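Local coordinates for protein beta-galactosidase (PDB 3TTY) that hydrolyses terminal beta-galactosyl residues as a trimeric glycoside hydrolase whose TIM barrel binds galactose, at residues Glu4-Pro7 and Lys8-Gly12; His369-Val372 and Phe373-Ala377. All blocks are in the same frame, centred on the assembly; numbering follows the deposited sequence.

Interaction 1: Glu4-Pro7 and Lys8-Gly12; sequences EKFP and KIWYG
An inverse gamma turn centred on Pro7 leads into strand 10-14, the first strand of the TIM barrel, and Phe6 and Trp10 meet just where the chain enters it. Their rings form an offset stack. The Phe6 ring lies 3.5 Å, centroid to centroid, from the five-membered ring of Trp10, with the planes only 6° apart. Trp10 CD1 sits over the centre of the Phe6 ring, while Phe6 CD2 meets the indole face nearer its rim. Phe6 turns its CG away from its own backbone N (chi1 -170°), which lays the ring flat against one face of the indole. The indole N-H also binds the backbone: Trp10 NE1 donates to Phe6 O at 3.1 Å, with the carbonyl close to the ring plane. Phe6 O takes a second, weak bond from Lys8 N at 3.1 Å, the bond that closes the turn. Lys8 CG packs obliquely against Phe6 CE1 at 3.7 Å. Lys8 bends at its far end, and Lys8 NZ donates to Ile9 O at 3.0 Å, from above the carbonyl plane, besides its salt bridge with Asp38. A leucine in place of Trp10 would probably leave the Phe6 ring without its stacking partner and remove the stronger bond to Phe6 O. Trp10 also packs on strands 142-146 and 339-344, Phe6 meets Tyr75, and Ile9 rests on helix 371-386.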
loop_
_atom_site.group_PDB
_atom_site.type_symbol
_atom_site.label_atom_id
_atom_site.label_comp_id
_atom_site.label_asym_id
_atom_site.label_seq_id
_atom_site.Cartn_x
_atom_site.Cartn_y
_atom_site.Cartn_z
ATOM N N GLU A 4 -14.194 -14.712 -46.089
ATOM C CA GLU A 4 -13.977 -14.589 -47.528
ATOM C C GLU A 4 -14.714 -13.409 -48.165
ATOM O O GLU A 4 -14.354 -12.963 -49.248
ATOM C CB GLU A 4 -14.374 -15.884 -48.238
ATOM C CG GLU A 4 -13.548 -17.103 -47.823
ATOM C CD GLU A 4 -12.073 -16.993 -48.204
ATOM O OE1 GLU A 4 -11.769 -16.435 -49.286
ATOM O OE2 GLU A 4 -11.217 -17.474 -47.417
ATOM N N LYS A 5 -15.750 -12.902 -47.513
ATOM C CA LYS A 5 -16.526 -11.860 -48.163
ATOM C C LYS A 5 -15.903 -10.471 -47.974
ATOM O O LYS A 5 -16.423 -9.469 -48.463
ATOM C CB LYS A 5 -17.991 -11.911 -47.723
ATOM C CG LYS A 5 -18.225 -11.727 -46.233
ATOM C CD LYS A 5 -19.716 -11.513 -45.924
ATOM C CE LYS A 5 -20.518 -12.773 -46.124
ATOM N NZ LYS A 5 -21.953 -12.538 -45.824
ATOM N N PHE A 6 -14.756 -10.436 -47.306
ATOM C CA PHE A 6 -14.142 -9.188 -46.852
ATOM C C PHE A 6 -12.644 -9.410 -46.961
ATOM O O PHE A 6 -11.974 -9.603 -45.949
ATOM C CB PHE A 6 -14.574 -8.940 -45.395
ATOM C CG PHE A 6 -14.231 -7.576 -44.846
ATOM C CD1 PHE A 6 -13.514 -6.648 -45.589
ATOM C CD2 PHE A 6 -14.626 -7.233 -43.555
ATOM C CE1 PHE A 6 -13.208 -5.391 -45.053
ATOM C CE2 PHE A 6 -14.323 -5.982 -43.006
ATOM C CZ PHE A 6 -13.614 -5.062 -43.751
ATOM N N PRO A 7 -12.117 -9.387 -48.203
ATOM C CA PRO A 7 -10.777 -9.876 -48.545
ATOM C C PRO A 7 -9.664 -8.835 -48.449
ATOM O O PRO A 7 -8.895 -8.657 -49.385
ATOM C CB PRO A 7 -10.949 -10.339 -49.992
ATOM C CG PRO A 7 -11.939 -9.344 -50.565
ATOM C CD PRO A 7 -12.833 -8.896 -49.397
ATOM N N LYS A 8 -9.575 -8.167 -47.309
ATOM C CA LYS A 8 -8.469 -7.260 -47.030
ATOM C C LYS A 8 -8.206 -7.266 -45.534
ATOM O O LYS A 8 -8.884 -7.955 -44.778
ATOM C CB LYS A 8 -8.771 -5.824 -47.523
ATOM C CG LYS A 8 -10.120 -5.246 -47.055
ATOM C CD LYS A 8 -10.369 -3.835 -47.591
ATOM C CE LYS A 8 -9.339 -2.814 -47.050
ATOM N NZ LYS A 8 -9.577 -2.449 -45.618
ATOM N N ILE A 9 -7.211 -6.502 -45.108
ATOM C CA ILE A 9 -7.000 -6.254 -43.691
ATOM C C ILE A 9 -8.090 -5.294 -43.235
ATOM O O ILE A 9 -8.070 -4.119 -43.591
ATOM C CB ILE A 9 -5.611 -5.649 -43.453
ATOM C CG1 ILE A 9 -4.537 -6.664 -43.870
ATOM C CG2 ILE A 9 -5.448 -5.241 -41.996
ATOM C CD1 ILE A 9 -3.160 -6.101 -43.983
ATOM N N TRP A 10 -9.062 -5.804 -42.484
ATOM C CA TRP A 10 -10.161 -4.965 -42.000
ATOM C C TRP A 10 -9.648 -3.710 -41.285
ATOM O O TRP A 10 -8.610 -3.730 -40.619
ATOM C CB TRP A 10 -11.078 -5.748 -41.050
ATOM C CG TRP A 10 -11.566 -7.056 -41.610
ATOM C CD1 TRP A 10 -11.292 -7.579 -42.837
ATOM C CD2 TRP A 10 -12.409 -8.002 -40.952
ATOM N NE1 TRP A 10 -11.910 -8.792 -42.986
ATOM C CE2 TRP A 10 -12.606 -9.074 -41.844
ATOM C CE3 TRP A 10 -13.022 -8.043 -39.698
ATOM C CZ2 TRP A 10 -13.391 -10.179 -41.521
ATOM C CZ3 TRP A 10 -13.796 -9.139 -39.378
ATOM C CH2 TRP A 10 -13.976 -10.193 -40.288
ATOM N N TYR A 11 -10.393 -2.621 -41.410
ATOM C CA TYR A 11 -9.986 -1.361 -40.808
ATOM C C TYR A 11 -11.194 -0.618 -40.247
ATOM O O TYR A 11 -12.115 -0.263 -40.988
ATOM C CB TYR A 11 -9.259 -0.502 -41.843
ATOM C CG TYR A 11 -8.487 0.633 -41.237
ATOM C CD1 TYR A 11 -7.509 0.394 -40.274
ATOM C CD2 TYR A 11 -8.729 1.946 -41.629
ATOM C CE1 TYR A 11 -6.796 1.431 -39.717
ATOM C CE2 TYR A 11 -8.028 2.988 -41.083
ATOM C CZ TYR A 11 -7.059 2.736 -40.129
ATOM O OH TYR A 11 -6.355 3.791 -39.588
ATOM N N GLY A 12 -11.191 -0.382 -38.941
ATOM C CA GLY A 12 -12.353 0.177 -38.266
ATOM C C GLY A 12 -12.257 -0.094 -36.777
ATOM O O GLY A 12 -11.169 -0.015 -36.211
#

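Interaction 2: His369-Val372 and Phe373-Ala377; sequences HTRV and FRECA
Arg371 and Glu375, one helical turn apart, form a salt bridge at the start of helix 371-386. Arg371 NE donates to Glu375 OE2 at 2.9 Å, and Arg371 NH2 reaches the same oxygen at 3.1 Å in a weak bond. One carboxylate oxygen therefore takes both N-H groups at the edge of the guanidinium. The two flat groups are not coplanar; their planes stand 60° apart. Arg371 starts away from the rest of the turn, and the bend at chi3 (127°) brings the edge of its guanidinium back to Glu375 OE2. Both groups have further partners. Glu375 OE1 accepts from Gly325 N, Arg371 NH2 donates to Lys322 O, and Arg371 NH1 pairs with Glu516 of the second subunit. These would probably hold the pair in place and share out its charge.

The backbone bonds are those of a regular alpha-helix. Arg374 N donates to Thr370 O at 3.0 Å, Glu375 N to Arg371 O at 3.1 Å and Cys376 N to Val372 O at 3.1 Å. Val372 CG1 and Cys376 SG make a loose apolar contact on the same turn.

The side chain of Arg374 makes a further contact, with the chain before the helix. It runs back extended along the first turn, so that one guanidinium face lies over the backbone of His369 and Thr370, with Thr370 N 3.6 Å above the plane. At the guanidinium edge a water accepts from Arg374 NE at 3.1 Å and also lies 3.3 Å from His369 ND1.

Thr370 is the N-cap residue, but its side chain makes no capping bond. Thr370 OG1 and Arg371 N instead bind Glu515 of the second subunit. The arrangement is a helix N-terminus with an i to i+4 salt bridge, set at a subunit interface of the trimer.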
loop_
_atom_site.group_PDB
_atom_site.type_symbol
_atom_site.label_atom_id
_atom_site.label_comp_id
_atom_site.label_asym_id
_atom_site.label_seq_id
_atom_site.Cartn_x
_atom_site.Cartn_y
_atom_site.Cartn_z
ATOM N N HIS A 369 -9.926 17.270 -39.419
ATOM C CA HIS A 369 -8.733 18.097 -39.584
ATOM C C HIS A 369 -7.904 18.067 -38.320
ATOM O O HIS A 369 -7.844 19.033 -37.552
ATOM C CB HIS A 369 -9.120 19.513 -40.014
ATOM C CG HIS A 369 -10.001 19.525 -41.225
ATOM N ND1 HIS A 369 -9.532 19.214 -42.485
ATOM C CD2 HIS A 369 -11.330 19.745 -41.360
ATOM C CE1 HIS A 369 -10.529 19.275 -43.349
ATOM N NE2 HIS A 369 -11.632 19.590 -42.691
ATOM N N THR A 370 -7.260 16.928 -38.122
ATOM C CA THR A 370 -6.545 16.668 -36.896
ATOM C C THR A 370 -5.384 15.719 -37.174
ATOM O O THR A 370 -5.417 14.931 -38.120
ATOM C CB THR A 370 -7.489 16.069 -35.851
ATOM O OG1 THR A 370 -7.059 16.458 -34.547
ATOM C CG2 THR A 370 -7.516 14.571 -35.954
ATOM N N ARG A 371 -4.340 15.822 -36.362
ATOM C CA ARG A 371 -3.172 14.969 -36.502
ATOM C C ARG A 371 -3.577 13.483 -36.439
ATOM O O ARG A 371 -3.257 12.696 -37.337
ATOM C CB ARG A 371 -2.187 15.315 -35.389
ATOM C CG ARG A 371 -0.795 14.798 -35.568
ATOM C CD ARG A 371 -0.141 14.678 -34.205
ATOM N NE ARG A 371 0.352 13.328 -34.097
ATOM C CZ ARG A 371 0.239 12.544 -33.036
ATOM N NH1 ARG A 371 -0.323 12.971 -31.913
ATOM N NH2 ARG A 371 0.733 11.323 -33.117
ATOM N N VAL A 372 -4.303 13.117 -35.387
ATOM C CA VAL A 372 -4.774 11.749 -35.215
ATOM C C VAL A 372 -5.592 11.242 -36.403
ATOM O O VAL A 372 -5.371 10.127 -36.884
ATOM C CB VAL A 372 -5.598 11.580 -33.909
ATOM C CG1 VAL A 372 -6.326 10.245 -33.918
ATOM C CG2 VAL A 372 -4.687 11.680 -32.697
ATOM N N PHE A 373 -6.533 12.053 -36.885
ATOM C CA PHE A 373 -7.372 11.607 -37.988
ATOM C C PHE A 373 -6.557 11.361 -39.252
ATOM O O PHE A 373 -6.762 10.358 -39.940
ATOM C CB PHE A 373 -8.516 12.572 -38.277
ATOM C CG PHE A 373 -9.495 12.039 -39.271
ATOM C CD1 PHE A 373 -10.698 11.486 -38.855
ATOM C CD2 PHE A 373 -9.195 12.043 -40.627
ATOM C CE1 PHE A 373 -11.596 10.972 -39.775
ATOM C CE2 PHE A 373 -10.091 11.531 -41.551
ATOM C CZ PHE A 373 -11.291 10.993 -41.122
ATOM N N ARG A 374 -5.632 12.268 -39.554
ATOM C CA ARG A 374 -4.827 12.151 -40.763
ATOM C C ARG A 374 -3.982 10.891 -40.756
ATOM O O ARG A 374 -3.836 10.229 -41.788
ATOM C CB ARG A 374 -3.933 13.381 -40.936
ATOM C CG ARG A 374 -4.723 14.674 -41.088
ATOM C CD ARG A 374 -3.794 15.865 -41.160
ATOM N NE ARG A 374 -4.539 17.115 -41.079
ATOM C CZ ARG A 374 -4.415 17.988 -40.087
ATOM N NH1 ARG A 374 -3.558 17.748 -39.102
ATOM N NH2 ARG A 374 -5.131 19.106 -40.092
ATOM N N GLU A 375 -3.426 10.556 -39.593
ATOM C CA GLU A 375 -2.614 9.351 -39.462
ATOM C C GLU A 375 -3.482 8.110 -39.638
ATOM O O GLU A 375 -3.057 7.124 -40.237
ATOM C CB GLU A 375 -1.856 9.335 -38.137
ATOM C CG GLU A 375 -0.842 10.481 -38.007
ATOM C CD GLU A 375 0.114 10.312 -36.842
ATOM O OE1 GLU A 375 0.483 9.153 -36.518
ATOM O OE2 GLU A 375 0.503 11.345 -36.251
ATOM N N CYS A 376 -4.710 8.168 -39.144
ATOM C CA CYS A 376 -5.647 7.085 -39.371
ATOM C C CYS A 376 -5.985 6.970 -40.861
ATOM O O CYS A 376 -6.051 5.862 -41.404
ATOM C CB CYS A 376 -6.920 7.269 -38.536
ATOM S SG CYS A 376 -6.651 7.045 -36.744
ATOM N N ALA A 377 -6.189 8.115 -41.514
ATOM C CA ALA A 377 -6.598 8.130 -42.915
ATOM C C ALA A 377 -5.502 7.530 -43.771
ATOM O O ALA A 377 -5.764 6.710 -44.644
ATOM C CB ALA A 377 -6.921 9.553 -43.378
HETATM O O HOH W 1 -6.812 17.470 -43.153
#

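Interaction 1 lies where the chain enters the first barrel strand, and interaction 2 begins helix 371-386, which follows the last strand, 339-344. Their centres are 21 Å apart, yet they touch directly. Tyr11 OH lies 2.8 Å from Cys376 O, a probable hydrogen bond from the strand to the helix. Tyr11 also packs on Leu379 and Leu383 of that helix, and Gly12 pairs by its backbone with Phe344. The two regions thus meet beside the seam where the first and last strands close the barrel, with helix 371-386 packed against it. The galactose pocket includes Phe345, just after strand 339-344, but no residue of either contact. Interaction 2 also faces the second subunit; interaction 1 touches no other chain.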